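PDB 6M4K: alpha-amylase from Eisenia fetida, which probably hydrolyses internal alpha-1,4-glucosidic linkages in starch-like polysaccharides as a calcium- and chloride-dependent glycoside hydrolase of family 13. Local coordinates for residues 105-110 and 169-174; 68-73 and 119-124; 131-136 and 175-180. One frame throughout, in Å; residues are numbered along the deposited sequence. Where two conformers were deposited one is given.

In the fold
The chain folds as the family 13 (beta/alpha)8 barrel, and all three contacts lie in or beside the long excursion between barrel strand 97-102 and helix 176-192, which corresponds to domain B of alpha-amylases. Contact 1 holds the calcium ion and touches both others, its centre about 10 Å from the centre of each, whereas the centres of contacts 2 and 3 are about 13 Å apart. Arg169 NE of contact 1 reaches Gly123 O of contact 2 at 2.8 Å. Tyr133 of contact 3 packs on Met107 and Leu171 of contact 1, and its OH is 2.9 Å from Tyr72 OH of contact 2. The Val178 side chain stays about 10 Å from the calcium.

Contact 1: 105-110 and 169-174; sequences NHMTGG and RDLDGS. With CA (calcium ion), chain B.
The calcium site between domain B and the barrel joins Asn105, just after strand 97-102, to Asp170. Asn105 gives OD1 to the ion at 2.4 Å, while Asp170 grips it with both carboxylate oxygens, OD1 and OD2 each at 2.5 Å. Asn105 CG lies anti to the backbone N (chi1 174°), and its amide end comes back to the metal. The amide and carboxylate planes stand 62° apart, and Asn105 OD1 and Asp170 OD1 come within 3.2 Å of each other because they share the metal, not a proton. Three waters, Arg161 O and His204 O, the last following strand 196-199, complete the eight ligands. His139 ND1 provides Asp170 OD2 with a further hydrogen bond.

Rotation of the Asn105 amide is fixed from behind: ND2 donates to His106 ND1 nearly in the planes of both the amide and the imidazole, which leaves OD1 facing the metal. His106 NE2 is in turn bonded to Tyr67 O, so the ring is held at both nitrogens.

The backbones are tied by Leu171 N to Asn105 O, Met107 N to Arg169 O and the straight bond from Arg169 N to Thr108 O, 2.8 Å long with an N-H...O angle of 170°. One calcium-bound water donates to both Asn105 O and Leu171 O, linking this pairing to the ion. Met107 SD meets Leu171 CD1 at 4.0 Å, the side chains crossing obliquely. Arg169 NH1 bonds to Gly167 O and NE to Gly123 O, which hold the guanidinium flat against the glycines, Gly110 N lying 3.6 Å above its plane and over its centre.

Contact 2: 68-73 and 119-124; sequences QPVSYT and NSFDGD
Val70 meets Asn119 and strand 120-122 with its two methyl groups. From the backbone its CB points toward segment 119-124 and branches there. CG1 stands anti to the backbone N (chi1 168°), which carries it to the peptide oxygens: Asn119 O is 3.5 Å from CG1 and Ser120 O 3.8 Å. CG2, the other branch, turns to the aromatic residue, touching Phe121 CD1 at 3.8 Å and Phe121 CB at 4.0 Å. The two side chains cross at about a right angle, and CG2 approaches the ring obliquely. Ser120 and Phe121 were both modelled in two conformers, so these distances to them hold for one of the two.

Polar bridging accompanies the apolar contact. A single water donates to Val70 O at 2.8 Å and to Ser120 O at 2.7 Å, thereby serving two carbonyls that do not bond each other. Farther along, Ser71 OG accepts from Thr73 N at 3.1 Å, an ST turn that bends the loop just where it faces Asn119. Ser71 OG and Asn119 ND2 are 3.8 Å apart, too far for a direct bond, but both are hydrogen-bonded to Glu52 OE1, which thus couples the segments through a shared carboxylate oxygen. Thr73 OG1 is engaged by Asp117 OD2.

Within the fold, segment 68-73 is held to Glu52 by backbone bonds from Val70, Ser71 and Thr73, and Tyr72 packs on Val181 and Glu182 of helix 176-192. Opposite Val70, strand 120-122 pairs antiparallel with strand 112-114, Phe121 being bonded through its backbone to Gly113.

Contact 3: 131-136 and 175-180; sequences VPYGPN and ANYVRD. With SO4 (sulfate ion), chain H.
The Tyr177 ring presents its edge to segment 131-136, with Pro132 O in the ring plane and Tyr133 CD1 close to it. The Tyr133 ring carries Val131 CG1 on one face, 3.6 Å above its plane and over its centre, and its CD1 meets Tyr177 CE2 at 3.9 Å. These groups join a domain B loop to the first turn of helix 176-192, the helix leading to barrel strand 196-199, with Ala175 at the N-cap position.

Tyr177 CG lies anti to the backbone N (chi1 177°), swinging the phenol out from the helix to the loop. There Tyr177 OH donates to Pro132 O at 2.7 Å, in the carbonyl plane, and also lies 3.3 Å from Pro132 CD. The peptide bond before Pro132 is cis. The next residue of the helix, Val178, packs its CG2 on Tyr133 CE1 at 3.9 Å.

Arg179 leaves the helix away from this loop. Its NE bonds to Gly173 O, NH2 forms a salt bridge with Asp209, and the guanidinium edge holds a sulfate, probably from the crystallisation liquor. With an alanine here, Gly173 O would probably lose this donor and the Asp209 carboxylate its salt-bridge mate, removing a tie between helix 176-192 and helix 207-214. The two sulfate bonds run side by side, Arg179 NH1 to O4 at 2.9 Å and Arg179 NH2 to O3 at 2.8 Å.

Contact 1: 105-110 and 169-174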
ATOM      1  N   ASN A 105     -10.406  -6.745 -13.541  1.00 13.43           N
ATOM      2  CA  ASN A 105     -10.326  -6.229 -14.904  1.00 13.41           C
ATOM      3  C   ASN A 105     -10.162  -7.329 -15.943  1.00 14.65           C
ATOM      4  O   ASN A 105     -10.557  -7.142 -17.100  1.00 15.40           O
ATOM      5  CB  ASN A 105      -9.164  -5.241 -15.008  1.00 14.06           C
ATOM      6  CG  ASN A 105      -8.924  -4.755 -16.421  1.00 13.84           C
ATOM      7  OD1 ASN A 105      -9.715  -3.997 -16.987  1.00 14.82           O
ATOM      8  ND2 ASN A 105      -7.806  -5.166 -16.985  1.00 14.67           N
ATOM      9  N   HIS A 106      -9.564  -8.457 -15.572  1.00 13.84           N
ATOM     10  CA  HIS A 106      -9.082  -9.411 -16.555  1.00 13.96           C
ATOM     11  C   HIS A 106      -9.000 -10.780 -15.913  1.00 14.18           C
ATOM     12  O   HIS A 106      -9.165 -10.946 -14.701  1.00 14.12           O
ATOM     13  CB  HIS A 106      -7.713  -8.971 -17.055  1.00 14.19           C
ATOM     14  CG  HIS A 106      -6.743  -8.679 -15.954  1.00 12.85           C
ATOM     15  ND1 HIS A 106      -6.469  -7.396 -15.523  1.00 14.02           N
ATOM     16  CD2 HIS A 106      -6.000  -9.508 -15.185  1.00 14.38           C
ATOM     17  CE1 HIS A 106      -5.584  -7.455 -14.541  1.00 13.91           C
ATOM     18  NE2 HIS A 106      -5.284  -8.724 -14.315  1.00 15.12           N
ATOM     19  N   MET A 107      -8.759 -11.773 -16.768  1.00 14.20           N
ATOM     20  CA  MET A 107      -8.447 -13.126 -16.325  1.00 14.97           C
ATOM     21  C   MET A 107      -6.966 -13.407 -16.577  1.00 13.63           C
ATOM     22  O   MET A 107      -6.104 -12.727 -16.012  1.00 16.01           O
ATOM     23  CB  MET A 107      -9.395 -14.140 -16.979  1.00 15.04           C
ATOM     24  CG  MET A 107     -10.857 -13.946 -16.599  1.00 15.32           C
ATOM     25  SD  MET A 107     -11.206 -14.046 -14.823  1.00 15.49           S
ATOM     26  CE  MET A 107     -11.103 -15.824 -14.548  1.00 16.19           C
ATOM     27  N   THR A 108      -6.637 -14.381 -17.419  1.00 14.46           N
ATOM     28  CA  THR A 108      -5.242 -14.670 -17.721  1.00 14.93           C
ATOM     29  C   THR A 108      -4.836 -14.021 -19.035  1.00 14.22           C
ATOM     30  O   THR A 108      -5.666 -13.488 -19.781  1.00 16.73           O
ATOM     31  CB  THR A 108      -4.991 -16.180 -17.836  1.00 15.18           C
ATOM     32  OG1 THR A 108      -5.693 -16.696 -18.985  1.00 15.47           O
ATOM     33  CG2 THR A 108      -5.447 -16.895 -16.589  1.00 15.09           C
ATOM     34  N   GLY A 109      -3.540 -14.109 -19.329  1.00 16.79           N
ATOM     35  CA  GLY A 109      -3.051 -13.901 -20.675  1.00 17.20           C
ATOM     36  C   GLY A 109      -3.323 -15.113 -21.547  1.00 16.56           C
ATOM     37  O   GLY A 109      -4.139 -15.983 -21.223  1.00 16.72           O
ATOM     38  N   GLY A 110      -2.621 -15.166 -22.674  1.00 19.16           N
ATOM     39  CA  GLY A 110      -2.746 -16.295 -23.574  1.00 18.61           C
ATOM     40  C   GLY A 110      -2.183 -17.575 -22.983  1.00 19.19           C
ATOM     41  O   GLY A 110      -1.516 -17.605 -21.946  1.00 19.92           O
ATOM     42  N   ARG A 169      -6.490 -11.018 -20.883  1.00 16.47           N
ATOM     43  CA  ARG A 169      -7.798 -11.052 -21.525  1.00 15.49           C
ATOM     44  C   ARG A 169      -8.786 -10.199 -20.734  1.00 14.90           C
ATOM     45  O   ARG A 169      -8.983 -10.395 -19.531  1.00 15.03           O
ATOM     46  CB  ARG A 169      -8.282 -12.497 -21.672  1.00 15.85           C
ATOM     47  CG  ARG A 169      -7.314 -13.448 -22.430  1.00 19.64           C
ATOM     48  CD  ARG A 169      -6.593 -12.802 -23.601  1.00 20.36           C
ATOM     49  NE  ARG A 169      -6.065 -13.776 -24.565  1.00 18.80           N
ATOM     50  CZ  ARG A 169      -4.890 -13.670 -25.173  1.00 19.52           C
ATOM     51  NH1 ARG A 169      -4.068 -12.660 -24.912  1.00 20.19           N
ATOM     52  NH2 ARG A 169      -4.526 -14.590 -26.059  1.00 19.57           N
ATOM     53  N   ASP A 170      -9.409  -9.253 -21.418  1.00 15.37           N
ATOM     54  CA  ASP A 170     -10.056  -8.122 -20.766  1.00 15.58           C
ATOM     55  C   ASP A 170     -11.546  -8.390 -20.609  1.00 16.92           C
ATOM     56  O   ASP A 170     -12.261  -8.535 -21.606  1.00 16.97           O
ATOM     57  CB  ASP A 170      -9.822  -6.863 -21.592  1.00 16.07           C
ATOM     58  CG  ASP A 170     -10.083  -5.609 -20.800  1.00 15.11           C
ATOM     59  OD1 ASP A 170      -9.300  -5.342 -19.856  1.00 16.22           O
ATOM     60  OD2 ASP A 170     -11.053  -4.877 -21.094  1.00 16.51           O
ATOM     61  N   LEU A 171     -12.023  -8.435 -19.368  1.00 14.77           N
ATOM     62  CA  LEU A 171     -13.428  -8.743 -19.124  1.00 15.28           C
ATOM     63  C   LEU A 171     -14.336  -7.598 -19.558  1.00 17.03           C
ATOM     64  O   LEU A 171     -13.980  -6.421 -19.478  1.00 17.32           O
ATOM     65  CB  LEU A 171     -13.661  -9.068 -17.649  1.00 15.12           C
ATOM     66  CG  LEU A 171     -13.190 -10.466 -17.243  1.00 15.12           C
ATOM     67  CD1 LEU A 171     -13.067 -10.574 -15.719  1.00 16.70           C
ATOM     68  CD2 LEU A 171     -14.119 -11.541 -17.813  1.00 15.49           C
ATOM     69  N   ASP A 172     -15.536  -7.956 -20.017  1.00 16.75           N
ATOM     70  CA  ASP A 172     -16.543  -6.960 -20.383  1.00 17.27           C
ATOM     71  C   ASP A 172     -17.310  -6.567 -19.127  1.00 17.47           C
ATOM     72  O   ASP A 172     -18.338  -7.150 -18.783  1.00 16.88           O
ATOM     73  CB  ASP A 172     -17.463  -7.490 -21.478  1.00 19.08           C
ATOM     74  CG  ASP A 172     -18.507  -6.478 -21.892  1.00 24.38           C
ATOM     75  OD1 ASP A 172     -18.407  -5.314 -21.452  1.00 20.39           O
ATOM     76  OD2 ASP A 172     -19.414  -6.841 -22.673  1.00 25.53           O
ATOM     77  N   GLY A 173     -16.804  -5.544 -18.435  1.00 18.20           N
ATOM     78  CA  GLY A 173     -17.436  -5.077 -17.219  1.00 17.25           C
ATOM     79  C   GLY A 173     -18.787  -4.420 -17.413  1.00 17.31           C
ATOM     80  O   GLY A 173     -19.450  -4.117 -16.413  1.00 18.43           O
ATOM     81  N   SER A 174     -19.202  -4.189 -18.663  1.00 18.82           N
ATOM     82  CA  SER A 174     -20.541  -3.668 -18.920  1.00 19.99           C
ATOM     83  C   SER A 174     -21.599  -4.763 -18.931  1.00 20.31           C
ATOM     84  O   SER A 174     -22.797  -4.450 -18.890  1.00 22.24           O
ATOM     85  CB  SER A 174     -20.575  -2.915 -20.253  1.00 21.70           C
ATOM     86  OG  SER A 174     -20.632  -3.812 -21.346  1.00 25.09           O
TER
HETATM   87 CA    CA B 601     -10.621  -3.343 -19.134  1.00 15.06          CA
HETATM   88  O   HOH W   1     -12.080  -5.105 -18.144  1.00 16.40           O
HETATM   89  O   HOH W   2      -8.390  -2.655 -20.208  1.00 16.51           O
HETATM   90  O   HOH W   3     -13.003  -2.534 -19.197  1.00 16.92           O

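Contact 2: 68-73 and 119-124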
ATOM      1  N   GLN A  68      -3.379 -12.962 -12.438  1.00 13.31           N
ATOM      2  CA  GLN A  68      -4.072 -13.610 -13.551  1.00 12.93           C
ATOM      3  C   GLN A  68      -5.120 -14.558 -12.984  1.00 14.84           C
ATOM      4  O   GLN A  68      -4.863 -15.761 -12.805  1.00 14.96           O
ATOM      5  CB  GLN A  68      -3.086 -14.328 -14.471  1.00 14.83           C
ATOM      6  CG  GLN A  68      -2.222 -13.339 -15.217  1.00 15.72           C
ATOM      7  CD  GLN A  68      -1.383 -13.981 -16.297  1.00 16.84           C
ATOM      8  OE1 GLN A  68      -1.868 -14.812 -17.070  1.00 17.39           O
ATOM      9  NE2 GLN A  68      -0.117 -13.603 -16.356  1.00 19.26           N
ATOM     10  N   PRO A  69      -6.324 -14.062 -12.708  1.00 13.65           N
ATOM     11  CA  PRO A  69      -7.375 -14.926 -12.163  1.00 14.28           C
ATOM     12  C   PRO A  69      -7.737 -16.066 -13.103  1.00 13.07           C
ATOM     13  O   PRO A  69      -7.788 -15.908 -14.329  1.00 13.90           O
ATOM     14  CB  PRO A  69      -8.560 -13.973 -11.980  1.00 13.89           C
ATOM     15  CG  PRO A  69      -7.925 -12.636 -11.814  1.00 14.06           C
ATOM     16  CD  PRO A  69      -6.729 -12.644 -12.728  1.00 14.50           C
ATOM     17  N   VAL A  70      -8.028 -17.206 -12.485  1.00 14.13           N
ATOM     18  CA  VAL A  70      -8.556 -18.374 -13.172  1.00 13.08           C
ATOM     19  C   VAL A  70      -9.998 -18.668 -12.760  1.00 16.26           C
ATOM     20  O   VAL A  70     -10.816 -19.076 -13.590  1.00 15.47           O
ATOM     21  CB  VAL A  70      -7.625 -19.588 -12.951  1.00 13.19           C
ATOM     22  CG1 VAL A  70      -8.285 -20.896 -13.414  1.00 15.39           C
ATOM     23  CG2 VAL A  70      -6.302 -19.362 -13.678  1.00 15.90           C
ATOM     24  N   SER A  71     -10.341 -18.428 -11.498  1.00 14.50           N
ATOM     25  CA  SER A  71     -11.724 -18.504 -11.041  1.00 14.21           C
ATOM     26  C   SER A  71     -11.841 -17.677  -9.769  1.00 15.09           C
ATOM     27  O   SER A  71     -10.885 -17.025  -9.343  1.00 15.91           O
ATOM     28  CB  SER A  71     -12.174 -19.950 -10.810  1.00 15.90           C
ATOM     29  OG  SER A  71     -11.777 -20.389  -9.528  1.00 16.21           O
ATOM     30  N   TYR A  72     -13.030 -17.700  -9.165  1.00 14.13           N
ATOM     31  CA  TYR A  72     -13.264 -17.001  -7.907  1.00 14.12           C
ATOM     32  C   TYR A  72     -13.390 -17.953  -6.723  1.00 17.02           C
ATOM     33  O   TYR A  72     -13.881 -17.553  -5.659  1.00 17.64           O
ATOM     34  CB  TYR A  72     -14.446 -16.036  -8.035  1.00 15.99           C
ATOM     35  CG  TYR A  72     -14.275 -15.075  -9.194  1.00 14.98           C
ATOM     36  CD1 TYR A  72     -13.355 -14.028  -9.133  1.00 15.78           C
ATOM     37  CD2 TYR A  72     -15.018 -15.220 -10.360  1.00 16.34           C
ATOM     38  CE1 TYR A  72     -13.187 -13.160 -10.203  1.00 15.73           C
ATOM     39  CE2 TYR A  72     -14.858 -14.358 -11.429  1.00 15.44           C
ATOM     40  CZ  TYR A  72     -13.952 -13.318 -11.351  1.00 13.88           C
ATOM     41  OH  TYR A  72     -13.803 -12.468 -12.424  1.00 14.80           O
ATOM     42  N   THR A  73     -12.944 -19.206  -6.869  1.00 15.67           N
ATOM     43  CA  THR A  73     -12.734 -20.011  -5.676  1.00 15.23           C
ATOM     44  C   THR A  73     -11.563 -19.432  -4.884  1.00 15.46           C
ATOM     45  O   THR A  73     -10.877 -18.517  -5.338  1.00 15.99           O
ATOM     46  CB  THR A  73     -12.494 -21.480  -6.026  1.00 15.85           C
ATOM     47  OG1 THR A  73     -11.185 -21.643  -6.593  1.00 18.02           O
ATOM     48  CG2 THR A  73     -13.553 -21.966  -7.009  1.00 19.04           C
ATOM     49  N   ASN A 119      -8.688 -25.665 -11.504  1.00 17.61           N
ATOM     50  CA  ASN A 119      -9.582 -25.382 -12.620  1.00 18.15           C
ATOM     51  C   ASN A 119      -8.798 -24.977 -13.860  1.00 18.37           C
ATOM     52  O   ASN A 119      -7.734 -24.356 -13.777  1.00 16.98           O
ATOM     53  CB  ASN A 119     -10.584 -24.296 -12.233  1.00 17.33           C
ATOM     54  CG  ASN A 119     -11.616 -24.802 -11.252  1.00 21.61           C
ATOM     55  OD1 ASN A 119     -12.311 -25.791 -11.518  1.00 25.38           O
ATOM     56  ND2 ASN A 119     -11.704 -24.158 -10.096  1.00 20.24           N
ATOM     57  N   SER A 120      -9.364 -25.280 -15.027  0.50 18.27           N
ATOM     58  CA  SER A 120      -8.728 -24.962 -16.298  0.50 17.19           C
ATOM     59  C   SER A 120      -8.855 -23.480 -16.642  0.50 16.29           C
ATOM     60  O   SER A 120      -9.844 -22.818 -16.308  0.50 16.99           O
ATOM     61  CB  SER A 120      -9.367 -25.780 -17.425  0.50 18.81           C
ATOM     62  OG  SER A 120      -8.715 -25.564 -18.671  0.50 14.95           O
ATOM     63  N   PHE A 121      -7.844 -22.968 -17.344  0.50 16.04           N
ATOM     64  CA  PHE A 121      -7.947 -21.706 -18.061  0.50 16.73           C
ATOM     65  C   PHE A 121      -7.449 -21.901 -19.482  0.50 16.97           C
ATOM     66  O   PHE A 121      -6.574 -22.732 -19.743  0.50 16.86           O
ATOM     67  CB  PHE A 121      -7.153 -20.552 -17.404  0.50 16.18           C
ATOM     68  CG  PHE A 121      -5.656 -20.642 -17.586  0.50 12.34           C
ATOM     69  CD1 PHE A 121      -4.884 -21.321 -16.659  0.50 12.13           C
ATOM     70  CD2 PHE A 121      -5.016 -20.023 -18.653  0.50 13.33           C
ATOM     71  CE1 PHE A 121      -3.514 -21.401 -16.794  0.50 12.96           C
ATOM     72  CE2 PHE A 121      -3.645 -20.106 -18.798  0.50 14.70           C
ATOM     73  CZ  PHE A 121      -2.890 -20.803 -17.868  0.50 13.45           C
ATOM     74  N   ASP A 122      -8.005 -21.119 -20.400  1.00 17.23           N
ATOM     75  CA  ASP A 122      -7.488 -21.092 -21.758  1.00 16.22           C
ATOM     76  C   ASP A 122      -7.683 -19.671 -22.269  1.00 15.89           C
ATOM     77  O   ASP A 122      -8.799 -19.283 -22.631  1.00 17.32           O
ATOM     78  CB  ASP A 122      -8.190 -22.116 -22.637  1.00 17.00           C
ATOM     79  CG  ASP A 122      -7.469 -22.335 -23.942  1.00 19.19           C
ATOM     80  OD1 ASP A 122      -6.919 -21.370 -24.503  1.00 18.94           O
ATOM     81  OD2 ASP A 122      -7.434 -23.489 -24.409  1.00 20.37           O
ATOM     82  N   GLY A 123      -6.599 -18.897 -22.270  1.00 17.26           N
ATOM     83  CA  GLY A 123      -6.658 -17.551 -22.796  1.00 17.86           C
ATOM     84  C   GLY A 123      -6.747 -17.483 -24.300  1.00 18.74           C
ATOM     85  O   GLY A 123      -6.994 -16.403 -24.842  1.00 21.22           O
ATOM     86  N   ASP A 124      -6.535 -18.609 -24.988  1.00 17.38           N
ATOM     87  CA  ASP A 124      -6.666 -18.624 -26.440  1.00 20.03           C
ATOM     88  C   ASP A 124      -8.115 -18.822 -26.868  1.00 16.29           C
ATOM     89  O   ASP A 124      -8.563 -18.224 -27.854  1.00 19.61           O
ATOM     90  CB  ASP A 124      -5.781 -19.718 -27.036  1.00 19.39           C
ATOM     91  CG  ASP A 124      -4.309 -19.541 -26.688  1.00 24.57           C
ATOM     92  OD1 ASP A 124      -3.884 -18.403 -26.404  1.00 26.10           O
ATOM     93  OD2 ASP A 124      -3.563 -20.541 -26.724  1.00 30.25           O
TER
HETATM   94  O   HOH W   4     -11.668 -21.491 -14.763  1.00 15.76           O

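Contact 3: 131-136 and 175-180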
ATOM      1  N   VAL A 131     -15.578 -20.436 -13.508  1.00 14.89           N
ATOM      2  CA  VAL A 131     -16.391 -19.259 -13.201  1.00 15.49           C
ATOM      3  C   VAL A 131     -17.906 -19.519 -13.348  1.00 17.35           C
ATOM      4  O   VAL A 131     -18.626 -19.429 -12.355  1.00 19.02           O
ATOM      5  CB  VAL A 131     -15.875 -17.993 -13.927  1.00 15.92           C
ATOM      6  CG1 VAL A 131     -16.810 -16.830 -13.690  1.00 16.42           C
ATOM      7  CG2 VAL A 131     -14.455 -17.657 -13.479  1.00 17.08           C
ATOM      8  N   PRO A 132     -18.399 -19.860 -14.561  1.00 17.26           N
ATOM      9  CA  PRO A 132     -17.750 -19.957 -15.873  1.00 16.66           C
ATOM     10  C   PRO A 132     -17.797 -18.638 -16.663  1.00 15.43           C
ATOM     11  O   PRO A 132     -18.780 -17.878 -16.573  1.00 16.91           O
ATOM     12  CB  PRO A 132     -18.592 -21.019 -16.586  1.00 18.02           C
ATOM     13  CG  PRO A 132     -19.975 -20.766 -16.071  1.00 19.71           C
ATOM     14  CD  PRO A 132     -19.798 -20.343 -14.619  1.00 17.72           C
ATOM     15  N   TYR A 133     -16.740 -18.387 -17.438  1.00 15.70           N
ATOM     16  CA  TYR A 133     -16.713 -17.341 -18.449  1.00 15.18           C
ATOM     17  C   TYR A 133     -16.367 -17.966 -19.793  1.00 15.80           C
ATOM     18  O   TYR A 133     -15.588 -18.925 -19.854  1.00 15.31           O
ATOM     19  CB  TYR A 133     -15.599 -16.329 -18.181  1.00 14.70           C
ATOM     20  CG  TYR A 133     -15.779 -15.315 -17.060  1.00 13.79           C
ATOM     21  CD1 TYR A 133     -16.980 -14.640 -16.869  1.00 15.53           C
ATOM     22  CD2 TYR A 133     -14.699 -14.988 -16.239  1.00 16.40           C
ATOM     23  CE1 TYR A 133     -17.110 -13.678 -15.860  1.00 14.81           C
ATOM     24  CE2 TYR A 133     -14.813 -14.032 -15.237  1.00 14.90           C
ATOM     25  CZ  TYR A 133     -16.020 -13.383 -15.061  1.00 15.15           C
ATOM     26  OH  TYR A 133     -16.145 -12.426 -14.077  1.00 15.16           O
ATOM     27  N   GLY A 134     -16.916 -17.383 -20.864  1.00 15.69           N
ATOM     28  CA  GLY A 134     -16.539 -17.695 -22.227  1.00 16.09           C
ATOM     29  C   GLY A 134     -16.313 -16.419 -23.015  1.00 16.50           C
ATOM     30  O   GLY A 134     -16.332 -15.324 -22.449  1.00 15.81           O
ATOM     31  N   PRO A 135     -16.110 -16.530 -24.334  1.00 15.40           N
ATOM     32  CA  PRO A 135     -15.797 -15.345 -25.154  1.00 16.31           C
ATOM     33  C   PRO A 135     -16.782 -14.198 -25.046  1.00 16.62           C
ATOM     34  O   PRO A 135     -16.355 -13.041 -25.153  1.00 18.79           O
ATOM     35  CB  PRO A 135     -15.755 -15.918 -26.580  1.00 17.31           C
ATOM     36  CG  PRO A 135     -15.280 -17.314 -26.376  1.00 16.52           C
ATOM     37  CD  PRO A 135     -15.938 -17.782 -25.093  1.00 18.88           C
ATOM     38  N   ASN A 136     -18.078 -14.468 -24.839  1.00 17.17           N
ATOM     39  CA  ASN A 136     -19.058 -13.387 -24.763  1.00 18.44           C
ATOM     40  C   ASN A 136     -18.844 -12.504 -23.547  1.00 15.73           C
ATOM     41  O   ASN A 136     -19.407 -11.406 -23.481  1.00 18.44           O
ATOM     42  CB  ASN A 136     -20.487 -13.939 -24.712  1.00 18.70           C
ATOM     43  CG  ASN A 136     -20.886 -14.647 -25.984  1.00 24.01           C
ATOM     44  OD1 ASN A 136     -20.421 -14.303 -27.063  1.00 22.62           O
ATOM     45  ND2 ASN A 136     -21.742 -15.655 -25.859  1.00 26.89           N
ATOM     46  N   ALA A 175     -21.188  -6.027 -18.980  1.00 19.04           N
ATOM     47  CA  ALA A 175     -22.126  -7.137 -19.078  1.00 21.90           C
ATOM     48  C   ALA A 175     -22.745  -7.448 -17.721  1.00 20.80           C
ATOM     49  O   ALA A 175     -22.037  -7.547 -16.710  1.00 18.89           O
ATOM     50  CB  ALA A 175     -21.415  -8.376 -19.617  1.00 19.74           C
ATOM     51  N   ASN A 176     -24.070  -7.618 -17.704  1.00 20.35           N
ATOM     52  CA  ASN A 176     -24.758  -7.935 -16.458  0.50 20.59           C
ATOM     53  C   ASN A 176     -24.186  -9.192 -15.814  1.00 17.30           C
ATOM     54  O   ASN A 176     -24.051  -9.262 -14.588  1.00 19.26           O
ATOM     55  CB  ASN A 176     -26.258  -8.102 -16.708  0.50 23.38           C
ATOM     56  CG  ASN A 176     -26.965  -6.779 -16.913  0.50 27.25           C
ATOM     57  OD1 ASN A 176     -26.404  -5.714 -16.658  0.50 29.86           O
ATOM     58  ND2 ASN A 176     -28.212  -6.840 -17.365  0.50 31.14           N
ATOM     59  N   TYR A 177     -23.854 -10.199 -16.622  1.00 17.55           N
ATOM     60  CA  TYR A 177     -23.347 -11.443 -16.060  1.00 16.03           C
ATOM     61  C   TYR A 177     -22.001 -11.242 -15.372  1.00 16.51           C
ATOM     62  O   TYR A 177     -21.787 -11.745 -14.264  1.00 17.77           O
ATOM     63  CB  TYR A 177     -23.245 -12.496 -17.158  1.00 19.47           C
ATOM     64  CG  TYR A 177     -22.667 -13.792 -16.669  1.00 17.16           C
ATOM     65  CD1 TYR A 177     -23.426 -14.666 -15.914  1.00 21.00           C
ATOM     66  CD2 TYR A 177     -21.353 -14.138 -16.949  1.00 18.44           C
ATOM     67  CE1 TYR A 177     -22.901 -15.852 -15.458  1.00 20.77           C
ATOM     68  CE2 TYR A 177     -20.817 -15.316 -16.492  1.00 18.03           C
ATOM     69  CZ  TYR A 177     -21.597 -16.173 -15.750  1.00 17.29           C
ATOM     70  OH  TYR A 177     -21.075 -17.364 -15.295  1.00 20.61           O
ATOM     71  N   VAL A 178     -21.088 -10.504 -16.007  1.00 16.04           N
ATOM     72  CA  VAL A 178     -19.785 -10.242 -15.396  1.00 16.68           C
ATOM     73  C   VAL A 178     -19.957  -9.469 -14.097  1.00 15.30           C
ATOM     74  O   VAL A 178     -19.344  -9.798 -13.072  1.00 16.11           O
ATOM     75  CB  VAL A 178     -18.858  -9.526 -16.395  1.00 15.75           C
ATOM     76  CG1 VAL A 178     -17.576  -9.075 -15.705  1.00 18.42           C
ATOM     77  CG2 VAL A 178     -18.530 -10.453 -17.569  1.00 18.42           C
ATOM     78  N   ARG A 179     -20.822  -8.454 -14.105  1.00 16.32           N
ATOM     79  CA  ARG A 179     -21.071  -7.680 -12.890  1.00 15.75           C
ATOM     80  C   ARG A 179     -21.617  -8.559 -11.776  1.00 16.52           C
ATOM     81  O   ARG A 179     -21.212  -8.424 -10.613  1.00 16.77           O
ATOM     82  CB  ARG A 179     -22.044  -6.538 -13.183  1.00 16.98           C
ATOM     83  CG  ARG A 179     -21.504  -5.545 -14.173  1.00 15.99           C
ATOM     84  CD  ARG A 179     -22.587  -4.596 -14.662  1.00 18.26           C
ATOM     85  NE  ARG A 179     -22.026  -3.482 -15.416  1.00 16.88           N
ATOM     86  CZ  ARG A 179     -22.738  -2.438 -15.828  1.00 19.35           C
ATOM     87  NH1 ARG A 179     -24.037  -2.380 -15.557  1.00 21.64           N
ATOM     88  NH2 ARG A 179     -22.152  -1.456 -16.496  1.00 18.34           N
ATOM     89  N   ASP A 180     -22.543  -9.466 -12.112  1.00 15.84           N
ATOM     90  CA  ASP A 180     -23.124 -10.349 -11.107  1.00 17.60           C
ATOM     91  C   ASP A 180     -22.080 -11.306 -10.547  1.00 17.05           C
ATOM     92  O   ASP A 180     -22.037 -11.552  -9.336  1.00 16.79           O
ATOM     93  CB  ASP A 180     -24.272 -11.156 -11.723  1.00 17.53           C
ATOM     94  CG  ASP A 180     -25.525 -10.329 -11.957  1.00 23.10           C
ATOM     95  OD1 ASP A 180     -25.631  -9.200 -11.434  1.00 21.58           O
ATOM     96  OD2 ASP A 180     -26.424 -10.838 -12.662  1.00 22.81           O
TER
HETATM   97  S   SO4 H 607     -25.001   0.871 -17.040  0.50 27.51           S
HETATM   98  O1  SO4 H 607     -25.889   1.615 -17.930  0.50 34.77           O
HETATM   99  O2  SO4 H 607     -24.468   1.767 -16.019  0.50 37.15           O
HETATM  100  O3  SO4 H 607     -23.904   0.307 -17.818  0.50 34.38           O
HETATM  101  O4  SO4 H 607     -25.748  -0.211 -16.399  0.50 29.48           O